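Local atomic coordinates of beta-1,4-mannanase (PDB entry 4OOU), a protein that hydrolyses internal beta-1,4-mannosidic linkages in mannans, galactomannans and glucomannans, yielding mannobiose, mannotriose and mannotetraose from beta-1,4-mannan. Residues V296-I310 with K328-T340. Sequence-based numbering, arbitrary orientation.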
loop_
_atom_site.group_PDB
_atom_site.type_symbol
_atom_site.label_atom_id
_atom_site.label_comp_id
_atom_site.label_asym_id
_atom_site.label_seq_id
_atom_site.Cartn_x
_atom_site.Cartn_y
_atom_site.Cartn_z
ATOM N N VAL A 296 -3.706 1.580 -20.681
ATOM C CA VAL A 296 -3.674 3.019 -20.789
ATOM C C VAL A 296 -2.304 3.600 -20.333
ATOM O O VAL A 296 -1.353 2.857 -20.149
ATOM C CB VAL A 296 -4.902 3.516 -19.998
ATOM C CG1 VAL A 296 -4.536 4.044 -18.615
ATOM C CG2 VAL A 296 -5.695 4.522 -20.802
ATOM N N ASN A 297 -2.199 4.917 -20.229
ATOM C CA ASN A 297 -1.012 5.617 -19.709
ATOM C C ASN A 297 -1.195 5.967 -18.256
ATOM O O ASN A 297 -2.305 6.268 -17.856
ATOM C CB ASN A 297 -0.941 7.004 -20.358
ATOM C CG ASN A 297 0.062 7.109 -21.455
ATOM O OD1 ASN A 297 0.772 6.160 -21.785
ATOM N ND2 ASN A 297 0.132 8.291 -22.040
ATOM N N ARG A 298 -0.132 6.100 -17.483
ATOM C CA ARG A 298 -0.294 6.789 -16.190
ATOM C C ARG A 298 -0.747 8.238 -16.384
ATOM O O ARG A 298 -1.399 8.832 -15.529
ATOM C CB ARG A 298 0.997 6.841 -15.388
ATOM C CG ARG A 298 1.756 8.119 -15.671
ATOM C CD ARG A 298 2.555 8.600 -14.507
ATOM N NE ARG A 298 1.774 9.391 -13.611
ATOM C CZ ARG A 298 2.335 10.001 -12.584
ATOM N NH1 ARG A 298 3.626 9.886 -12.413
ATOM N NH2 ARG A 298 1.619 10.713 -11.723
ATOM N N TRP A 299 -0.344 8.827 -17.493
ATOM C CA TRP A 299 -0.572 10.241 -17.748
ATOM C C TRP A 299 -2.047 10.445 -18.008
ATOM O O TRP A 299 -2.629 11.461 -17.613
ATOM C CB TRP A 299 0.255 10.672 -18.945
ATOM C CG TRP A 299 1.726 10.250 -18.829
ATOM C CD1 TRP A 299 2.372 9.309 -19.574
ATOM C CD2 TRP A 299 2.686 10.730 -17.877
ATOM N NE1 TRP A 299 3.665 9.187 -19.169
ATOM C CE2 TRP A 299 3.891 10.058 -18.132
ATOM C CE3 TRP A 299 2.642 11.671 -16.849
ATOM C CZ2 TRP A 299 5.046 10.284 -17.389
ATOM C CZ3 TRP A 299 3.808 11.912 -16.110
ATOM C CH2 TRP A 299 4.991 11.213 -16.381
ATOM N N ALA A 300 -2.648 9.440 -18.651
ATOM C CA ALA A 300 -4.083 9.403 -18.871
ATOM C C ALA A 300 -4.838 9.655 -17.576
ATOM O O ALA A 300 -5.914 10.239 -17.599
ATOM C CB ALA A 300 -4.504 8.061 -19.475
ATOM N N TYR A 301 -4.304 9.226 -16.431
ATOM C CA TYR A 301 -5.074 9.398 -15.205
ATOM C C TYR A 301 -5.010 10.854 -14.695
ATOM O O TYR A 301 -5.677 11.203 -13.732
ATOM C CB TYR A 301 -4.674 8.376 -14.143
ATOM C CG TYR A 301 -5.029 6.959 -14.521
ATOM C CD1 TYR A 301 -6.329 6.584 -14.746
ATOM C CD2 TYR A 301 -4.057 6.002 -14.668
ATOM C CE1 TYR A 301 -6.670 5.292 -15.115
ATOM C CE2 TYR A 301 -4.383 4.702 -15.025
ATOM C CZ TYR A 301 -5.705 4.354 -15.259
ATOM O OH TYR A 301 -6.012 3.040 -15.614
ATOM N N ASN A 302 -4.259 11.700 -15.398
ATOM C CA ASN A 302 -4.118 13.125 -15.066
ATOM C C ASN A 302 -3.913 13.276 -13.567
ATOM O O ASN A 302 -4.738 13.838 -12.862
ATOM C CB ASN A 302 -5.310 13.953 -15.567
ATOM C CG ASN A 302 -5.083 15.477 -15.430
ATOM O OD1 ASN A 302 -6.025 16.275 -15.463
ATOM N ND2 ASN A 302 -3.837 15.878 -15.264
ATOM N N VAL A 303 -2.821 12.710 -13.080
ATOM C CA VAL A 303 -2.613 12.613 -11.633
ATOM C C VAL A 303 -1.105 12.820 -11.273
ATOM O O VAL A 303 -0.574 12.287 -10.295
ATOM C CB VAL A 303 -3.228 11.283 -11.187
ATOM C CG1 VAL A 303 -2.212 10.142 -11.171
ATOM C CG2 VAL A 303 -3.942 11.449 -9.887
ATOM N N ASN A 304 -0.483 13.699 -12.054
ATOM C CA ASN A 304 0.941 13.832 -12.163
ATOM C C ASN A 304 1.537 14.644 -11.012
ATOM O O ASN A 304 2.749 14.691 -10.892
ATOM C CB ASN A 304 1.316 14.474 -13.513
ATOM C CG ASN A 304 0.584 13.855 -14.728
ATOM O OD1 ASN A 304 -0.083 12.791 -14.676
ATOM N ND2 ASN A 304 0.721 14.529 -15.836
ATOM N N ASP A 305 0.682 15.284 -10.196
ATOM C CA ASP A 305 1.060 15.873 -8.885
ATOM C C ASP A 305 1.771 14.855 -7.948
ATOM O O ASP A 305 2.618 15.236 -7.102
ATOM C CB ASP A 305 -0.181 16.507 -8.154
ATOM C CG ASP A 305 -1.481 15.679 -8.326
ATOM O OD1 ASP A 305 -1.748 15.294 -9.482
ATOM O OD2 ASP A 305 -2.227 15.402 -7.340
ATOM N N LYS A 306 1.400 13.575 -8.076
ATOM C CA LYS A 306 1.938 12.515 -7.193
ATOM C C LYS A 306 2.325 11.334 -8.031
ATOM O O LYS A 306 1.732 11.129 -9.088
ATOM C CB LYS A 306 0.897 12.040 -6.177
ATOM C CG LYS A 306 0.336 13.117 -5.249
ATOM C CD LYS A 306 -0.685 12.506 -4.300
ATOM C CE LYS A 306 -1.507 13.552 -3.574
ATOM N NZ LYS A 306 -0.623 14.364 -2.670
ATOM N N PRO A 307 3.296 10.531 -7.560
ATOM C CA PRO A 307 3.609 9.248 -8.181
ATOM C C PRO A 307 2.391 8.336 -8.147
ATOM O O PRO A 307 1.523 8.528 -7.302
ATOM C CB PRO A 307 4.713 8.678 -7.297
ATOM C CG PRO A 307 5.205 9.803 -6.453
ATOM C CD PRO A 307 4.036 10.721 -6.311
ATOM N N LEU A 308 2.310 7.402 -9.097
ATOM C CA LEU A 308 1.249 6.388 -9.177
ATOM C C LEU A 308 1.866 4.976 -9.299
ATOM O O LEU A 308 2.741 4.718 -10.140
ATOM C CB LEU A 308 0.354 6.649 -10.379
ATOM C CG LEU A 308 -0.705 5.599 -10.653
ATOM C CD1 LEU A 308 -1.651 5.486 -9.489
ATOM C CD2 LEU A 308 -1.478 6.007 -11.892
ATOM N N LEU A 309 1.416 4.089 -8.425
ATOM C CA LEU A 309 2.016 2.800 -8.233
ATOM C C LEU A 309 0.939 1.870 -8.678
ATOM O O LEU A 309 -0.220 2.056 -8.297
ATOM C CB LEU A 309 2.265 2.583 -6.733
ATOM C CG LEU A 309 3.199 1.549 -6.060
ATOM C CD1 LEU A 309 2.595 0.909 -4.814
ATOM C CD2 LEU A 309 3.703 0.460 -6.994
ATOM N N ILE A 310 1.296 0.872 -9.468
ATOM C CA ILE A 310 0.406 -0.268 -9.644
ATOM C C ILE A 310 0.671 -1.241 -8.509
ATOM O O ILE A 310 1.637 -2.017 -8.553
ATOM C CB ILE A 310 0.570 -0.969 -11.007
ATOM C CG1 ILE A 310 0.470 0.088 -12.122
ATOM C CG2 ILE A 310 -0.484 -2.078 -11.132
ATOM C CD1 ILE A 310 0.691 -0.411 -13.533
ATOM N N LYS A 328 7.433 -4.467 -17.900
ATOM C CA LYS A 328 7.921 -3.535 -18.915
ATOM C C LYS A 328 6.894 -2.489 -19.356
ATOM O O LYS A 328 7.268 -1.344 -19.609
ATOM C CB LYS A 328 8.496 -4.282 -20.129
ATOM C CG LYS A 328 10.020 -4.427 -20.056
ATOM C CD LYS A 328 10.606 -5.168 -21.252
ATOM C CE LYS A 328 10.226 -6.640 -21.231
ATOM N NZ LYS A 328 11.152 -7.447 -22.069
ATOM N N TYR A 329 5.624 -2.864 -19.427
ATOM C CA TYR A 329 4.584 -1.933 -19.813
ATOM C C TYR A 329 4.501 -0.836 -18.767
ATOM O O TYR A 329 4.511 0.326 -19.093
ATOM C CB TYR A 329 3.224 -2.646 -19.964
ATOM C CG TYR A 329 2.089 -1.734 -20.445
ATOM C CD1 TYR A 329 1.526 -0.778 -19.607
ATOM C CD2 TYR A 329 1.597 -1.829 -21.752
ATOM C CE1 TYR A 329 0.486 0.052 -20.049
ATOM C CE2 TYR A 329 0.567 -1.011 -22.197
ATOM C CZ TYR A 329 0.013 -0.066 -21.351
ATOM O OH TYR A 329 -1.004 0.761 -21.808
ATOM N N ALA A 330 4.443 -1.222 -17.509
ATOM C CA ALA A 330 4.361 -0.281 -16.415
ATOM C C ALA A 330 5.554 0.689 -16.379
ATOM O O ALA A 330 5.380 1.901 -16.183
ATOM C CB ALA A 330 4.250 -1.037 -15.105
ATOM N N TYR A 331 6.755 0.163 -16.601
ATOM C CA TYR A 331 7.970 0.976 -16.631
ATOM C C TYR A 331 8.006 1.953 -17.816
ATOM O O TYR A 331 8.517 3.093 -17.701
ATOM C CB TYR A 331 9.184 0.044 -16.683
ATOM C CG TYR A 331 10.527 0.735 -16.581
ATOM C CD1 TYR A 331 11.197 0.824 -15.375
ATOM C CD2 TYR A 331 11.121 1.297 -17.698
ATOM C CE1 TYR A 331 12.437 1.464 -15.283
ATOM C CE2 TYR A 331 12.356 1.930 -17.630
ATOM C CZ TYR A 331 13.024 2.017 -16.424
ATOM O OH TYR A 331 14.267 2.643 -16.369
ATOM N N ASN A 332 7.461 1.508 -18.957
ATOM C CA ASN A 332 7.544 2.310 -20.190
ATOM C C ASN A 332 6.421 3.292 -20.398
ATOM O O ASN A 332 6.556 4.185 -21.220
ATOM C CB ASN A 332 7.665 1.428 -21.434
ATOM C CG ASN A 332 9.020 0.761 -21.545
ATOM O OD1 ASN A 332 9.114 -0.356 -22.017
ATOM N ND2 ASN A 332 10.076 1.438 -21.090
ATOM N N ASN A 333 5.326 3.141 -19.663
ATOM C CA ASN A 333 4.160 3.983 -19.890
ATOM C C ASN A 333 3.858 4.839 -18.697
ATOM O O ASN A 333 2.700 5.108 -18.366
ATOM C CB ASN A 333 2.975 3.123 -20.302
ATOM C CG ASN A 333 3.151 2.546 -21.692
ATOM O OD1 ASN A 333 3.343 1.347 -21.865
ATOM N ND2 ASN A 333 3.119 3.410 -22.687
ATOM N N GLY A 334 4.927 5.277 -18.045
ATOM C CA GLY A 334 4.846 6.335 -17.051
ATOM C C GLY A 334 4.572 5.927 -15.615
ATOM O O GLY A 334 4.544 6.782 -14.733
ATOM N N TYR A 335 4.384 4.646 -15.331
ATOM C CA TYR A 335 4.052 4.318 -13.953
ATOM C C TYR A 335 5.284 4.334 -13.063
ATOM O O TYR A 335 6.408 4.122 -13.533
ATOM C CB TYR A 335 3.295 3.011 -13.842
ATOM C CG TYR A 335 2.004 3.027 -14.602
ATOM C CD1 TYR A 335 0.830 3.447 -13.996
ATOM C CD2 TYR A 335 1.960 2.635 -15.934
ATOM C CE1 TYR A 335 -0.359 3.484 -14.700
ATOM C CE2 TYR A 335 0.776 2.640 -16.637
ATOM C CZ TYR A 335 -0.379 3.062 -16.019
ATOM O OH TYR A 335 -1.545 3.061 -16.727
ATOM N N ASN A 336 5.061 4.557 -11.774
ATOM C CA ASN A 336 6.166 4.663 -10.842
ATOM C C ASN A 336 6.469 3.418 -10.069
ATOM O O ASN A 336 7.441 3.390 -9.325
ATOM C CB ASN A 336 5.907 5.813 -9.921
ATOM C CG ASN A 336 5.796 7.079 -10.687
ATOM O OD1 ASN A 336 6.797 7.678 -11.048
ATOM N ND2 ASN A 336 4.583 7.459 -11.000
ATOM N N GLY A 337 5.648 2.389 -10.232
ATOM C CA GLY A 337 6.073 1.047 -9.866
ATOM C C GLY A 337 5.065 -0.016 -10.286
ATOM O O GLY A 337 3.988 0.322 -10.794
ATOM N N ALA A 338 5.403 -1.292 -10.052
ATOM C CA ALA A 338 4.482 -2.415 -10.323
ATOM C C ALA A 338 4.787 -3.623 -9.454
ATOM O O ALA A 338 5.941 -4.096 -9.407
ATOM C CB ALA A 338 4.536 -2.819 -11.781
ATOM N N LEU A 339 3.737 -4.141 -8.806
ATOM C CA LEU A 339 3.869 -5.134 -7.727
ATOM C C LEU A 339 2.905 -6.267 -7.942
ATOM O O LEU A 339 1.699 -6.039 -8.023
ATOM C CB LEU A 339 3.543 -4.474 -6.371
ATOM C CG LEU A 339 4.630 -3.928 -5.442
ATOM C CD1 LEU A 339 5.761 -3.279 -6.189
ATOM C CD2 LEU A 339 4.020 -2.934 -4.488
ATOM N N THR A 340 3.423 -7.483 -8.007
ATOM C CA THR A 340 2.601 -8.651 -8.315
ATOM C C THR A 340 1.869 -9.097 -7.078
ATOM O O THR A 340 2.232 -8.712 -5.968
ATOM C CB THR A 340 3.446 -9.834 -8.867
ATOM O OG1 THR A 340 4.586 -10.079 -8.010
ATOM C CG2 THR A 340 3.941 -9.525 -10.279
#
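Strand residues 308-310 and 337-340 run parallel, their axes 4.7 Å apart at the closest and 24° from aligned, with Ile-310 paired to Ala-338. Three backbone bonds link the strands and the residue before the second: Asn-336 N to Leu-308 O (2.8 Å), Ile-310 N to Gly-337 O (3.1 Å) and Leu-339 N to Ile-310 O (3.0 Å). A fourth lies further back, where Arg-298 N gives Asn-333 O a nearly straight bond (176° at the hydrogen) just past the helix end.

Between these two places sits the ring of Tyr-335, covered on both faces. Ile-310 CD1 lies over one face, 3.9 Å from the centroid. Arg-298 CB lies over the other, 3.8 Å from the centroid. Tyr-335 CG stands anti to its own carbonyl carbon (chi1 -60°), which carries the ring back toward the loop 296-301. Leu-308 CD2 meets the ring edge at CE1. The methyl of Ala-330, on the helix, also touches Ile-310 CD1.

The two strands and the helix form one beta-alpha-beta unit of the TIM barrel: strand 308-313, helix 323-332, strand 337-340. Strand 337-340, the last of the barrel, also pairs in parallel with strand 35-43, the first, and so closes the barrel. The side chain of Glu-312, the probable nucleophile in strand 308-313, is about 6 Å from the side chain of Leu-339.

The loop 296-301 is tied to the helix by Tyr-329, whose OH donates to Val-296 O at 2.7 Å. That oxygen lies near the plane of the Tyr-329 ring. Arg-298 bends at chi2 and chi3, and its NH2 bonds Lys-306 O, which is tilted from the guanidinium plane. NH1 bonds Ser-28 O, outside the two segments. On the sheet, Leu-309 CD2 rests on Gly-337 C, and its CD1 touches Leu-339 CD2.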